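PDB 5ZFQ: twitching motility pilus retraction protein from Geobacter sulfurreducens PCA, which probably uses ATP hydrolysis to drive retraction of type IV pili, working as a six-subunit motor. Local coordinates for residues L130-L135 against A167-K172; G136-V141 against L305-M310; L153-T158 against V289-L294; V226-L231 against C250-H255; S258-I263 against D323-I328. All coordinates share one frame; numbering follows the deposited sequence.

Contact 1: L130-L135 against A167-K172; sequences LTFEEL and AAIIDK
Helix 162-176, which follows a loop with the Walker A (P-loop) pattern, is flanked here by the short helical turn 132-135, and Phe132 and Ala168 form the centre of the meeting. The methyl of Ala168 stands 4.2 Å above the plane of the Phe132 ring, over its middle, while the ring's far end, CZ, reaches Ala168 O at 3.6 Å. With CG anti to the carbonyl carbon (chi1 -57°), the ring is carried out across the helix, at about a right angle to the side chains of Ile169 and Lys172. CE2 meets Ile169 CG1 at 4.1 Å, and CE1 lies 3.9 Å from CD of Lys172, whose ammonium goes on to a salt bridge with Glu176. Leu135 adds its CD1 to the Ala168 methyl at 4.2 Å. Phe132 also packs on Leu137 and Val141, which extends the apolar patch toward helix 139-144. A serine in place of Phe132 would probably leave a gap beside Ala168 and Ile169 and let the aliphatic part of Lys172 shift. No hydrogen bond crosses between 130-135 and 167-172, and the Thr131 amide is instead bonded to the Glu134 carboxylate of its own turn; the contact therefore rests on apolar packing.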
# COMPACT_ATOMS: atom_id res chain seq x y z
N LEU A 130 18.84 -42.02 -2.58
CA LEU A 130 18.49 -42.87 -1.44
C LEU A 130 17.06 -43.41 -1.49
O LEU A 130 16.13 -42.71 -1.89
CB LEU A 130 18.67 -42.08 -0.13
CG LEU A 130 20.08 -41.57 0.17
CD1 LEU A 130 20.03 -40.51 1.26
CD2 LEU A 130 21.00 -42.74 0.55
N THR A 131 16.88 -44.66 -1.06
CA THR A 131 15.55 -45.25 -1.07
C THR A 131 14.78 -45.07 0.26
O THR A 131 15.32 -44.58 1.25
CB THR A 131 15.62 -46.76 -1.45
OG1 THR A 131 14.28 -47.27 -1.64
CG2 THR A 131 16.34 -47.57 -0.38
N PHE A 132 13.50 -45.45 0.26
CA PHE A 132 12.68 -45.43 1.45
C PHE A 132 13.29 -46.25 2.58
O PHE A 132 13.34 -45.80 3.73
CB PHE A 132 11.28 -45.96 1.15
CG PHE A 132 10.58 -45.23 0.05
CD1 PHE A 132 10.80 -45.56 -1.27
CD2 PHE A 132 9.72 -44.19 0.35
CE1 PHE A 132 10.15 -44.89 -2.29
CE2 PHE A 132 9.07 -43.51 -0.65
CZ PHE A 132 9.29 -43.86 -1.97
N GLU A 133 13.75 -47.46 2.23
CA GLU A 133 14.45 -48.36 3.14
C GLU A 133 15.57 -47.61 3.84
O GLU A 133 15.63 -47.56 5.07
CB GLU A 133 15.04 -49.57 2.39
CG GLU A 133 14.06 -50.52 1.67
CD GLU A 133 13.06 -49.84 0.71
OE1 GLU A 133 13.42 -48.87 0.00
OE2 GLU A 133 11.90 -50.31 0.66
N GLU A 134 16.44 -47.02 3.03
CA GLU A 134 17.63 -46.33 3.51
C GLU A 134 17.30 -45.06 4.30
O GLU A 134 18.06 -44.66 5.19
CB GLU A 134 18.54 -45.98 2.32
CG GLU A 134 19.17 -47.20 1.64
CD GLU A 134 19.49 -46.94 0.16
OE1 GLU A 134 19.12 -45.86 -0.35
OE2 GLU A 134 20.07 -47.85 -0.49
N LEU A 135 16.19 -44.41 3.99
CA LEU A 135 15.81 -43.22 4.74
C LEU A 135 15.04 -43.60 6.00
O LEU A 135 14.76 -42.75 6.86
CB LEU A 135 15.00 -42.28 3.85
CG LEU A 135 15.84 -41.68 2.72
CD1 LEU A 135 15.01 -40.84 1.77
CD2 LEU A 135 16.99 -40.86 3.32
N ALA A 167 12.46 -36.52 -3.01
CA ALA A 167 13.35 -37.13 -3.98
C ALA A 167 13.04 -38.61 -4.16
O ALA A 167 12.96 -39.10 -5.28
CB ALA A 167 14.79 -36.94 -3.55
N ALA A 168 12.87 -39.32 -3.05
CA ALA A 168 12.66 -40.77 -3.11
C ALA A 168 11.32 -41.10 -3.75
O ALA A 168 11.19 -42.06 -4.51
CB ALA A 168 12.76 -41.36 -1.72
N ILE A 169 10.32 -40.29 -3.42
CA ILE A 169 8.98 -40.44 -3.98
C ILE A 169 9.01 -40.24 -5.50
O ILE A 169 8.46 -41.04 -6.26
CB ILE A 169 7.99 -39.45 -3.34
CG1 ILE A 169 7.62 -39.93 -1.93
CG2 ILE A 169 6.75 -39.32 -4.20
CD1 ILE A 169 6.91 -38.89 -1.08
N ILE A 170 9.67 -39.16 -5.93
CA ILE A 170 9.72 -38.85 -7.35
C ILE A 170 10.52 -39.90 -8.11
O ILE A 170 10.12 -40.30 -9.21
CB ILE A 170 10.29 -37.44 -7.58
CG1 ILE A 170 9.25 -36.39 -7.17
CG2 ILE A 170 10.66 -37.24 -9.04
CD1 ILE A 170 9.81 -35.07 -6.78
N ASP A 171 11.62 -40.35 -7.51
CA ASP A 171 12.43 -41.40 -8.11
C ASP A 171 11.59 -42.65 -8.37
O ASP A 171 11.69 -43.27 -9.44
CB ASP A 171 13.61 -41.75 -7.21
CG ASP A 171 14.53 -42.78 -7.84
OD1 ASP A 171 14.88 -42.67 -9.04
OD2 ASP A 171 14.91 -43.73 -7.12
N LYS A 172 10.77 -43.02 -7.39
CA LYS A 172 9.93 -44.19 -7.51
C LYS A 172 8.90 -44.00 -8.62
O LYS A 172 8.62 -44.94 -9.39
CB LYS A 172 9.23 -44.49 -6.18
CG LYS A 172 8.29 -45.68 -6.27
CD LYS A 172 7.46 -45.86 -4.99
CE LYS A 172 6.58 -47.11 -5.06
NZ LYS A 172 7.35 -48.40 -5.15

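Contact 2: G136-V141 against L305-M310; sequences GLPVVV and LALEVM
Leu307, Val309 and Leu137 carry most of this contact, in which the loop and first turn of helix 139-144 lie over strand 303-310, the last strand within this chain of the mixed sheet of the ATPase domain. Alternation along the strand sends Leu305, Leu307 and Val309 to the same side, toward residues 136-141. Ala306 and Met310 serve the other side, packing on helix 344-353 and helix 328-333 respectively.

Leu307 holds the middle. Its CG is anti to the backbone N (chi1 175°), which raises CD2 off the strand into the angle between three residues: the Pro138 ring, met at CD at 3.5 Å and at CG at 3.7 Å; Leu137 CD2 at 4.2 Å; and Val141 CG2, also at 4.2 Å. A single methyl thus touches both the loop and the helix. The Leu137 side chain crosses that of Leu307 at about a right angle, and its same CD2 continues to Leu305 CD2 at 3.9 Å, so one branch bridges two residues of the strand.

The chain enters this loop through Gly136, whose positive phi closes the preceding helix in a Schellman motif before Leu137 and Pro138 turn the backbone into the next helix. No hydrogen bond joins the two segments; they meet through aliphatic side chains, the Pro138 ring among them. At the far end Val140 and Val309 point at each other tip to tip, with Val140 CG1 3.9 Å from Val309 CG1 and 4.1 Å from Val309 CG2.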
# COMPACT_ATOMS: atom_id res chain seq x y z
N GLY A 136 14.70 -44.88 6.13
CA GLY A 136 13.95 -45.36 7.28
C GLY A 136 12.48 -44.98 7.23
O GLY A 136 11.77 -45.04 8.24
N LEU A 137 12.02 -44.58 6.05
CA LEU A 137 10.62 -44.29 5.83
C LEU A 137 9.83 -45.60 5.88
O LEU A 137 10.27 -46.62 5.34
CB LEU A 137 10.42 -43.59 4.49
CG LEU A 137 10.99 -42.17 4.43
CD1 LEU A 137 11.15 -41.69 3.02
CD2 LEU A 137 10.10 -41.22 5.17
N PRO A 138 8.66 -45.57 6.57
CA PRO A 138 7.76 -46.73 6.67
C PRO A 138 7.07 -47.01 5.32
O PRO A 138 7.01 -46.11 4.46
CB PRO A 138 6.75 -46.30 7.73
CG PRO A 138 6.71 -44.80 7.62
CD PRO A 138 8.09 -44.36 7.20
N VAL A 139 6.56 -48.22 5.14
CA VAL A 139 6.03 -48.63 3.85
C VAL A 139 4.85 -47.76 3.41
O VAL A 139 4.54 -47.69 2.22
CB VAL A 139 5.58 -50.08 3.88
CG1 VAL A 139 6.70 -50.96 4.45
CG2 VAL A 139 4.31 -50.22 4.70
N VAL A 140 4.21 -47.08 4.36
CA VAL A 140 3.03 -46.29 4.02
C VAL A 140 3.42 -45.17 3.08
O VAL A 140 2.61 -44.73 2.26
CB VAL A 140 2.34 -45.70 5.28
CG1 VAL A 140 3.24 -44.64 5.96
CG2 VAL A 140 0.97 -45.12 4.92
N VAL A 141 4.67 -44.73 3.18
CA VAL A 141 5.13 -43.64 2.33
C VAL A 141 5.23 -44.17 0.92
O VAL A 141 4.80 -43.53 -0.03
CB VAL A 141 6.49 -43.07 2.76
CG1 VAL A 141 6.82 -41.86 1.91
CG2 VAL A 141 6.47 -42.69 4.23
N LEU A 305 15.00 -39.79 12.00
CA LEU A 305 13.76 -39.21 11.55
C LEU A 305 12.54 -39.61 12.34
O LEU A 305 12.35 -40.74 12.65
CB LEU A 305 13.55 -39.54 10.09
CG LEU A 305 12.32 -38.88 9.50
CD1 LEU A 305 12.60 -37.45 9.14
CD2 LEU A 305 11.79 -39.64 8.32
N ALA A 306 11.74 -38.62 12.69
CA ALA A 306 10.49 -38.79 13.38
C ALA A 306 9.45 -38.33 12.38
O ALA A 306 9.58 -37.33 11.73
CB ALA A 306 10.46 -38.00 14.65
N LEU A 307 8.38 -39.07 12.28
CA LEU A 307 7.45 -38.83 11.19
C LEU A 307 6.00 -39.03 11.62
O LEU A 307 5.63 -40.08 12.17
CB LEU A 307 7.80 -39.76 10.02
CG LEU A 307 6.90 -39.79 8.79
CD1 LEU A 307 7.12 -38.59 7.85
CD2 LEU A 307 7.11 -41.12 8.07
N GLU A 308 5.17 -38.07 11.29
CA GLU A 308 3.78 -38.18 11.54
C GLU A 308 3.17 -38.36 10.18
O GLU A 308 3.43 -37.62 9.29
CB GLU A 308 3.27 -36.93 12.21
CG GLU A 308 1.78 -36.80 12.15
CD GLU A 308 1.18 -36.06 13.30
OE1 GLU A 308 1.18 -36.57 14.40
OE2 GLU A 308 0.69 -34.98 13.11
N VAL A 309 2.35 -39.39 10.02
CA VAL A 309 1.69 -39.66 8.76
C VAL A 309 0.19 -39.71 8.88
O VAL A 309 -0.32 -40.45 9.65
CB VAL A 309 2.09 -41.04 8.21
CG1 VAL A 309 1.46 -41.30 6.87
CG2 VAL A 309 3.57 -41.19 8.14
N MET A 310 -0.50 -38.95 8.07
CA MET A 310 -1.94 -38.98 8.05
C MET A 310 -2.45 -39.44 6.70
O MET A 310 -2.20 -38.81 5.72
CB MET A 310 -2.48 -37.59 8.29
CG MET A 310 -3.95 -37.53 8.61
SD MET A 310 -5.11 -37.42 7.28
CE MET A 310 -4.68 -35.97 6.41

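Contact 3: L153-T158 against V289-L294; sequences LVTGPT and VMSQTL
Thr155 OG1 is gripped from two directions: it accepts a hydrogen bond from Ser291 OG at 2.6 Å and is itself bonded to the carbonyl oxygen of Thr256. A chi1 of 77° sets this hydroxyl between the backbone N and the carbonyl carbon, turned to Ser291 on the neighbouring strand, and leaves the CG2 methyl for the Thr262 side of the sheet. Thr155 OG1 thus donates its own proton to Thr256 O, and this short chain of bonds is buried.

Beneath them strands 153-155 and 289-294 run parallel, 4.6 Å apart at closest approach and 16° from exact alignment. Leu153 pairs with Val289, Val154 with Met290 and Thr155 with Ser291. The ladder consists of Met290 N to Leu153 O at 2.7 Å, Thr155 N to Met290 O at 2.6 Å and Gln292 N to Thr155 O at 3.0 Å. Met290 O also receives a CA-H contact from Val154.

On the face of Leu153, Thr155, Val289 and Ser291, helix 259-268 lies through Thr262. The other face belongs to Val154 and Met290, which lie side by side and point the same way, CG2 of Val154 next to CE of Met290, beneath helix 162-176.

Past Thr155 the chain leaves the ladder at Gly156, whose phi of 141° would press a side chain against the preceding carbonyl oxygen and whose own carbonyl oxygen is bonded to Lys162 NZ. A central parallel strand running into a glycine-rich loop and then a helix is the layout of the Walker A motif (P-loop) in RecA-like ATPases, which this site probably represents.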
# COMPACT_ATOMS: atom_id res chain seq x y z
N LEU A 153 1.19 -33.99 0.89
CA LEU A 153 1.98 -32.96 1.57
C LEU A 153 3.11 -33.53 2.39
O LEU A 153 2.92 -34.46 3.18
CB LEU A 153 1.09 -32.10 2.46
CG LEU A 153 -0.00 -31.37 1.67
CD1 LEU A 153 -1.00 -30.67 2.56
CD2 LEU A 153 0.67 -30.40 0.69
N VAL A 154 4.31 -33.00 2.19
CA VAL A 154 5.44 -33.28 3.07
C VAL A 154 5.78 -32.01 3.81
O VAL A 154 6.25 -31.05 3.20
CB VAL A 154 6.67 -33.77 2.31
CG1 VAL A 154 7.71 -34.30 3.28
CG2 VAL A 154 6.28 -34.84 1.31
N THR A 155 5.52 -31.97 5.12
CA THR A 155 5.69 -30.73 5.87
C THR A 155 6.85 -30.82 6.83
O THR A 155 7.31 -31.91 7.16
CB THR A 155 4.43 -30.36 6.66
OG1 THR A 155 4.33 -31.16 7.85
CG2 THR A 155 3.18 -30.52 5.79
N GLY A 156 7.30 -29.67 7.29
CA GLY A 156 8.37 -29.63 8.27
C GLY A 156 9.32 -28.49 7.99
O GLY A 156 9.19 -27.79 6.98
N PRO A 157 10.29 -28.29 8.89
CA PRO A 157 11.28 -27.25 8.61
C PRO A 157 12.13 -27.65 7.40
O PRO A 157 12.39 -28.85 7.22
CB PRO A 157 12.10 -27.19 9.90
CG PRO A 157 11.94 -28.55 10.52
CD PRO A 157 10.54 -28.98 10.17
N THR A 158 12.48 -26.69 6.56
CA THR A 158 13.54 -26.90 5.58
C THR A 158 14.73 -27.43 6.35
O THR A 158 15.16 -26.81 7.34
CB THR A 158 13.91 -25.60 4.83
OG1 THR A 158 12.73 -24.98 4.30
CG2 THR A 158 14.89 -25.87 3.68
N VAL A 289 -0.58 -36.70 4.26
CA VAL A 289 0.21 -35.63 4.86
C VAL A 289 1.32 -36.26 5.67
O VAL A 289 1.07 -37.11 6.53
CB VAL A 289 -0.64 -34.71 5.79
CG1 VAL A 289 0.25 -33.63 6.43
CG2 VAL A 289 -1.85 -34.12 5.04
N MET A 290 2.54 -35.86 5.40
CA MET A 290 3.64 -36.31 6.20
C MET A 290 4.31 -35.13 6.89
O MET A 290 4.73 -34.18 6.26
CB MET A 290 4.63 -37.10 5.34
CG MET A 290 3.98 -38.37 4.78
SD MET A 290 5.03 -39.23 3.60
CE MET A 290 5.58 -37.88 2.62
N SER A 291 4.50 -35.26 8.18
CA SER A 291 5.18 -34.24 8.93
C SER A 291 6.45 -34.82 9.46
O SER A 291 6.44 -35.83 10.08
CB SER A 291 4.29 -33.75 10.03
OG SER A 291 3.34 -32.94 9.44
N GLN A 292 7.55 -34.14 9.22
CA GLN A 292 8.84 -34.64 9.60
C GLN A 292 9.73 -33.85 10.48
O GLN A 292 9.68 -32.66 10.48
CB GLN A 292 9.63 -34.86 8.34
CG GLN A 292 8.96 -35.79 7.36
CD GLN A 292 9.85 -36.14 6.22
OE1 GLN A 292 10.89 -35.56 6.06
NE2 GLN A 292 9.44 -37.08 5.43
N THR A 293 10.49 -34.54 11.30
CA THR A 293 11.50 -33.94 12.14
C THR A 293 12.79 -34.73 12.14
O THR A 293 12.77 -35.90 12.31
CB THR A 293 11.13 -33.90 13.61
OG1 THR A 293 9.83 -33.37 13.77
CG2 THR A 293 12.03 -33.00 14.30
N LEU A 294 13.91 -34.09 11.91
CA LEU A 294 15.19 -34.77 12.12
C LEU A 294 15.67 -34.44 13.53
O LEU A 294 16.13 -33.31 13.80
CB LEU A 294 16.23 -34.36 11.08
CG LEU A 294 16.05 -34.92 9.65
CD1 LEU A 294 17.04 -34.28 8.67
CD2 LEU A 294 16.14 -36.46 9.64

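Contact 4: V226-L231 against C250-H255; sequences VLVGEL and CLATLH
Leu227 and Leu251 mark the tight end of this parallel strand pair, and Glu230 and His255 the looser one. At the buried end the Leu251 amide bonds to Val226 O and the Val228 amide to Leu251 O, each at 2.8 Å. Above this ladder Leu227 CD1 lies 3.8 Å from Leu251 CB, the side chains crossing at about a right angle, with Ile170 of helix 162-176 over both. The opposite face has Val228 CG2 at 3.9 Å from Cys250 SG.

The register then slips by one residue, a beta bulge with Gly229 at positive phi. Bonding resumes with Thr253 N to Gly229 O, longer at 3.2 Å and arriving from above the carbonyl plane, and Leu231 N to Thr253 O at 2.9 Å. Leu231 CD2 still packs on the Ala252 methyl, but Glu230 is partly exposed. Its extended chain runs alongside His255, the carboxylate and imidazole planes 8° apart, with Glu230 OE2 5.5 Å from His255 ND1. His255 NE2 bonds weakly to Glu245 of a neighbouring subunit, and His255 O to Gln277 of that subunit.

Together with helix 234-245 the strands form a beta-alpha-beta crossover, and strand 225-230 is consistent with the Walker B element of secretion ATPases.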
# COMPACT_ATOMS: atom_id res chain seq x y z
N VAL A 226 3.38 -33.03 -10.43
CA VAL A 226 3.98 -31.70 -10.19
C VAL A 226 4.45 -31.53 -8.76
O VAL A 226 3.64 -31.60 -7.83
CB VAL A 226 2.99 -30.53 -10.47
CG1 VAL A 226 3.70 -29.19 -10.27
CG2 VAL A 226 2.35 -30.65 -11.81
N LEU A 227 5.73 -31.29 -8.57
CA LEU A 227 6.25 -30.92 -7.26
C LEU A 227 6.25 -29.40 -7.17
O LEU A 227 6.99 -28.71 -7.88
CB LEU A 227 7.63 -31.49 -7.01
CG LEU A 227 8.40 -30.93 -5.81
CD1 LEU A 227 7.61 -31.12 -4.51
CD2 LEU A 227 9.79 -31.56 -5.70
N VAL A 228 5.39 -28.89 -6.29
CA VAL A 228 5.06 -27.47 -6.27
C VAL A 228 5.92 -26.69 -5.26
O VAL A 228 5.98 -25.46 -5.33
CB VAL A 228 3.55 -27.29 -5.99
CG1 VAL A 228 3.24 -26.11 -5.08
CG2 VAL A 228 2.78 -27.17 -7.29
N GLY A 229 6.54 -27.37 -4.32
CA GLY A 229 7.34 -26.65 -3.36
C GLY A 229 6.46 -26.07 -2.28
O GLY A 229 5.33 -26.47 -2.15
N GLU A 230 6.97 -25.13 -1.52
CA GLU A 230 6.22 -24.54 -0.43
C GLU A 230 4.98 -23.81 -0.79
O GLU A 230 4.96 -23.02 -1.69
CB GLU A 230 7.10 -23.58 0.38
CG GLU A 230 6.47 -23.07 1.68
CD GLU A 230 7.48 -22.48 2.68
OE1 GLU A 230 7.95 -21.35 2.49
OE2 GLU A 230 7.82 -23.15 3.66
N LEU A 231 3.94 -24.05 -0.03
CA LEU A 231 2.71 -23.37 -0.23
C LEU A 231 2.79 -22.01 0.45
O LEU A 231 2.16 -21.78 1.45
CB LEU A 231 1.56 -24.20 0.33
CG LEU A 231 1.33 -25.57 -0.29
CD1 LEU A 231 0.02 -26.16 0.14
CD2 LEU A 231 1.39 -25.53 -1.79
N CYS A 250 -0.21 -33.91 -7.16
CA CYS A 250 0.53 -32.74 -6.71
C CYS A 250 1.32 -33.04 -5.43
O CYS A 250 0.74 -33.39 -4.39
CB CYS A 250 -0.42 -31.56 -6.48
SG CYS A 250 0.45 -30.04 -6.03
N LEU A 251 2.64 -32.92 -5.52
CA LEU A 251 3.51 -33.01 -4.35
C LEU A 251 3.80 -31.61 -3.87
O LEU A 251 4.14 -30.75 -4.68
CB LEU A 251 4.82 -33.75 -4.66
CG LEU A 251 4.60 -35.16 -5.19
CD1 LEU A 251 5.90 -35.79 -5.66
CD2 LEU A 251 3.88 -36.05 -4.14
N ALA A 252 3.67 -31.37 -2.57
CA ALA A 252 3.90 -30.03 -2.06
C ALA A 252 4.34 -30.04 -0.60
O ALA A 252 4.23 -31.04 0.10
CB ALA A 252 2.64 -29.17 -2.24
N THR A 253 4.86 -28.90 -0.20
CA THR A 253 5.49 -28.65 1.06
C THR A 253 4.90 -27.50 1.88
O THR A 253 4.40 -26.55 1.37
CB THR A 253 6.99 -28.40 0.73
OG1 THR A 253 7.69 -29.62 0.74
CG2 THR A 253 7.69 -27.46 1.64
N LEU A 254 4.98 -27.63 3.18
CA LEU A 254 4.58 -26.62 4.14
C LEU A 254 5.48 -26.70 5.34
O LEU A 254 5.95 -27.76 5.68
CB LEU A 254 3.17 -26.89 4.63
CG LEU A 254 2.05 -26.05 4.08
CD1 LEU A 254 0.87 -26.09 5.00
CD2 LEU A 254 2.55 -24.64 3.97
N HIS A 255 5.70 -25.61 6.03
CA HIS A 255 6.51 -25.68 7.22
C HIS A 255 5.63 -25.81 8.44
O HIS A 255 5.56 -24.96 9.26
CB HIS A 255 7.44 -24.50 7.36
CG HIS A 255 8.20 -24.51 8.65
ND1 HIS A 255 9.09 -23.52 9.00
CD2 HIS A 255 8.20 -25.39 9.67
CE1 HIS A 255 9.60 -23.79 10.19
NE2 HIS A 255 9.08 -24.93 10.61

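Contact 5: S258-I263 against D323-I328; sequences SAVQTI and DKIHQI
The first turn of helix 259-268 approaches the irregular, partly helical link between helix 314-321 and helix 328-333 most closely at Val260 and His326, whose CA atoms are 6.1 Å apart, and no hydrogen bond joins them. The contact is made by isoleucines and a valine. Ile263 touches two isoleucines of the link: its CG2 rests 3.7 Å from Ile325 CD1, while its CD1 meets Ile328 CD1 tip to tip at 3.5 Å. That division follows from a chi1 of -73°, which turns CG2 anti to the backbone N and sends the CG1-CD1 branch the other way. Val260 and Ile325 slide past each other in opposite directions, with Val260 CG1 4.0 Å from Ile325 CG2, and Val260 CG2 lies 3.9 Å from Ile325 O.

Both backbones are shaped by helix-end motifs. Ser258 is the N-cap of its helix, its OG accepting from Gln261 N at 3.0 Å, and its carbonyl oxygen takes Thr262 N and Thr262 OG1 from opposite faces. Asp323, with positive phi, closes helix 314-321 in a Schellman motif. An alanine in place of Ile325 would remove the branches lying against Ile263 CG2 and Val260 CG1 and is likely to open a gap between helix and link. Met310 of strand 303-310 and Ile320 of helix 314-321 also pack on both Ile263 and Ile328.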
# COMPACT_ATOMS: atom_id res chain seq x y z
N SER A 258 2.62 -30.78 12.11
CA SER A 258 1.67 -31.87 12.29
C SER A 258 0.62 -31.82 11.18
O SER A 258 0.49 -30.81 10.49
CB SER A 258 1.00 -31.78 13.67
OG SER A 258 0.07 -30.70 13.74
N ALA A 259 -0.11 -32.92 11.01
CA ALA A 259 -1.17 -33.01 10.02
C ALA A 259 -2.26 -31.99 10.30
O ALA A 259 -2.68 -31.25 9.40
CB ALA A 259 -1.75 -34.41 10.01
N VAL A 260 -2.72 -31.96 11.55
CA VAL A 260 -3.74 -31.02 12.00
C VAL A 260 -3.29 -29.57 11.81
O VAL A 260 -4.04 -28.72 11.32
CB VAL A 260 -4.09 -31.26 13.51
CG1 VAL A 260 -5.05 -30.20 14.03
CG2 VAL A 260 -4.65 -32.67 13.71
N GLN A 261 -2.06 -29.29 12.20
CA GLN A 261 -1.51 -27.95 12.03
C GLN A 261 -1.39 -27.59 10.55
O GLN A 261 -1.63 -26.45 10.16
CB GLN A 261 -0.17 -27.88 12.72
CG GLN A 261 0.46 -26.54 12.80
CD GLN A 261 1.83 -26.63 13.44
OE1 GLN A 261 2.84 -26.63 12.74
NE2 GLN A 261 1.88 -26.72 14.78
N THR A 262 -1.06 -28.59 9.72
CA THR A 262 -0.94 -28.41 8.27
C THR A 262 -2.28 -28.07 7.61
O THR A 262 -2.38 -27.14 6.81
CB THR A 262 -0.39 -29.67 7.59
OG1 THR A 262 0.98 -29.87 7.97
CG2 THR A 262 -0.50 -29.54 6.06
N ILE A 263 -3.31 -28.84 7.95
CA ILE A 263 -4.64 -28.66 7.36
C ILE A 263 -5.23 -27.30 7.76
O ILE A 263 -5.79 -26.59 6.92
CB ILE A 263 -5.59 -29.81 7.77
CG1 ILE A 263 -5.20 -31.09 7.01
CG2 ILE A 263 -7.05 -29.45 7.52
CD1 ILE A 263 -5.60 -32.37 7.71
N ASP A 323 -15.45 -29.12 9.22
CA ASP A 323 -14.70 -28.19 10.05
C ASP A 323 -14.53 -28.69 11.50
O ASP A 323 -14.80 -27.98 12.46
CB ASP A 323 -15.38 -26.81 10.02
CG ASP A 323 -14.56 -25.73 10.68
OD1 ASP A 323 -13.31 -25.86 10.74
OD2 ASP A 323 -15.19 -24.74 11.13
N LYS A 324 -14.08 -29.93 11.62
CA LYS A 324 -13.78 -30.54 12.90
C LYS A 324 -12.34 -31.05 12.87
O LYS A 324 -12.06 -32.19 13.24
CB LYS A 324 -14.76 -31.70 13.19
CG LYS A 324 -16.07 -31.30 13.88
CD LYS A 324 -15.97 -29.96 14.63
CE LYS A 324 -17.34 -29.44 15.12
NZ LYS A 324 -18.25 -28.99 14.01
N ILE A 325 -11.43 -30.19 12.42
CA ILE A 325 -10.07 -30.59 12.07
C ILE A 325 -9.21 -31.14 13.24
O ILE A 325 -8.49 -32.12 13.09
CB ILE A 325 -9.35 -29.40 11.37
CG1 ILE A 325 -10.00 -29.18 9.99
CG2 ILE A 325 -7.86 -29.65 11.20
CD1 ILE A 325 -9.74 -27.81 9.38
N HIS A 326 -9.31 -30.50 14.41
CA HIS A 326 -8.67 -30.99 15.63
C HIS A 326 -8.91 -32.49 15.85
O HIS A 326 -8.01 -33.24 16.24
CB HIS A 326 -9.16 -30.19 16.84
CG HIS A 326 -10.66 -30.14 16.97
ND1 HIS A 326 -11.50 -29.74 15.95
CD2 HIS A 326 -11.47 -30.45 18.02
CE1 HIS A 326 -12.76 -29.81 16.36
NE2 HIS A 326 -12.77 -30.24 17.61
N GLN A 327 -10.15 -32.93 15.58
CA GLN A 327 -10.56 -34.31 15.79
C GLN A 327 -9.86 -35.35 14.90
O GLN A 327 -9.90 -36.55 15.19
CB GLN A 327 -12.07 -34.43 15.58
CG GLN A 327 -12.91 -33.67 16.59
CD GLN A 327 -14.34 -34.15 16.61
OE1 GLN A 327 -14.65 -35.23 16.10
NE2 GLN A 327 -15.23 -33.36 17.19
N ILE A 328 -9.22 -34.90 13.82
CA ILE A 328 -8.50 -35.79 12.93
C ILE A 328 -7.49 -36.63 13.71
O ILE A 328 -7.31 -37.82 13.45
CB ILE A 328 -7.78 -34.99 11.81
CG1 ILE A 328 -8.78 -34.58 10.72
CG2 ILE A 328 -6.63 -35.79 11.18
CD1 ILE A 328 -8.21 -33.57 9.74

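How the contacts relate
Contacts 3 and 4 are backbone ladders inside one sheet, where strands 150-155 and 249-254 are neighbours joined by Val154 N to Ala252 O at 2.9 Å. Contacts 2 and 5 are also buried but are made by side chains against or beside that sheet, and contact 1 is only partly buried; none of these three has a cross-segment hydrogen bond. Helix 162-176 of contact 1 lies against the sheet, Ile170 touching Leu227 and Leu251 of contact 4, and Ile169 touching Met290 of contact 3. Contact 2 adds strand 303-310, whose Glu308 also bonds to the Ala259 amide in contact 5. Contact 5 is farthest from the chain centre, about 22 Å between centres, and does not touch contact 1.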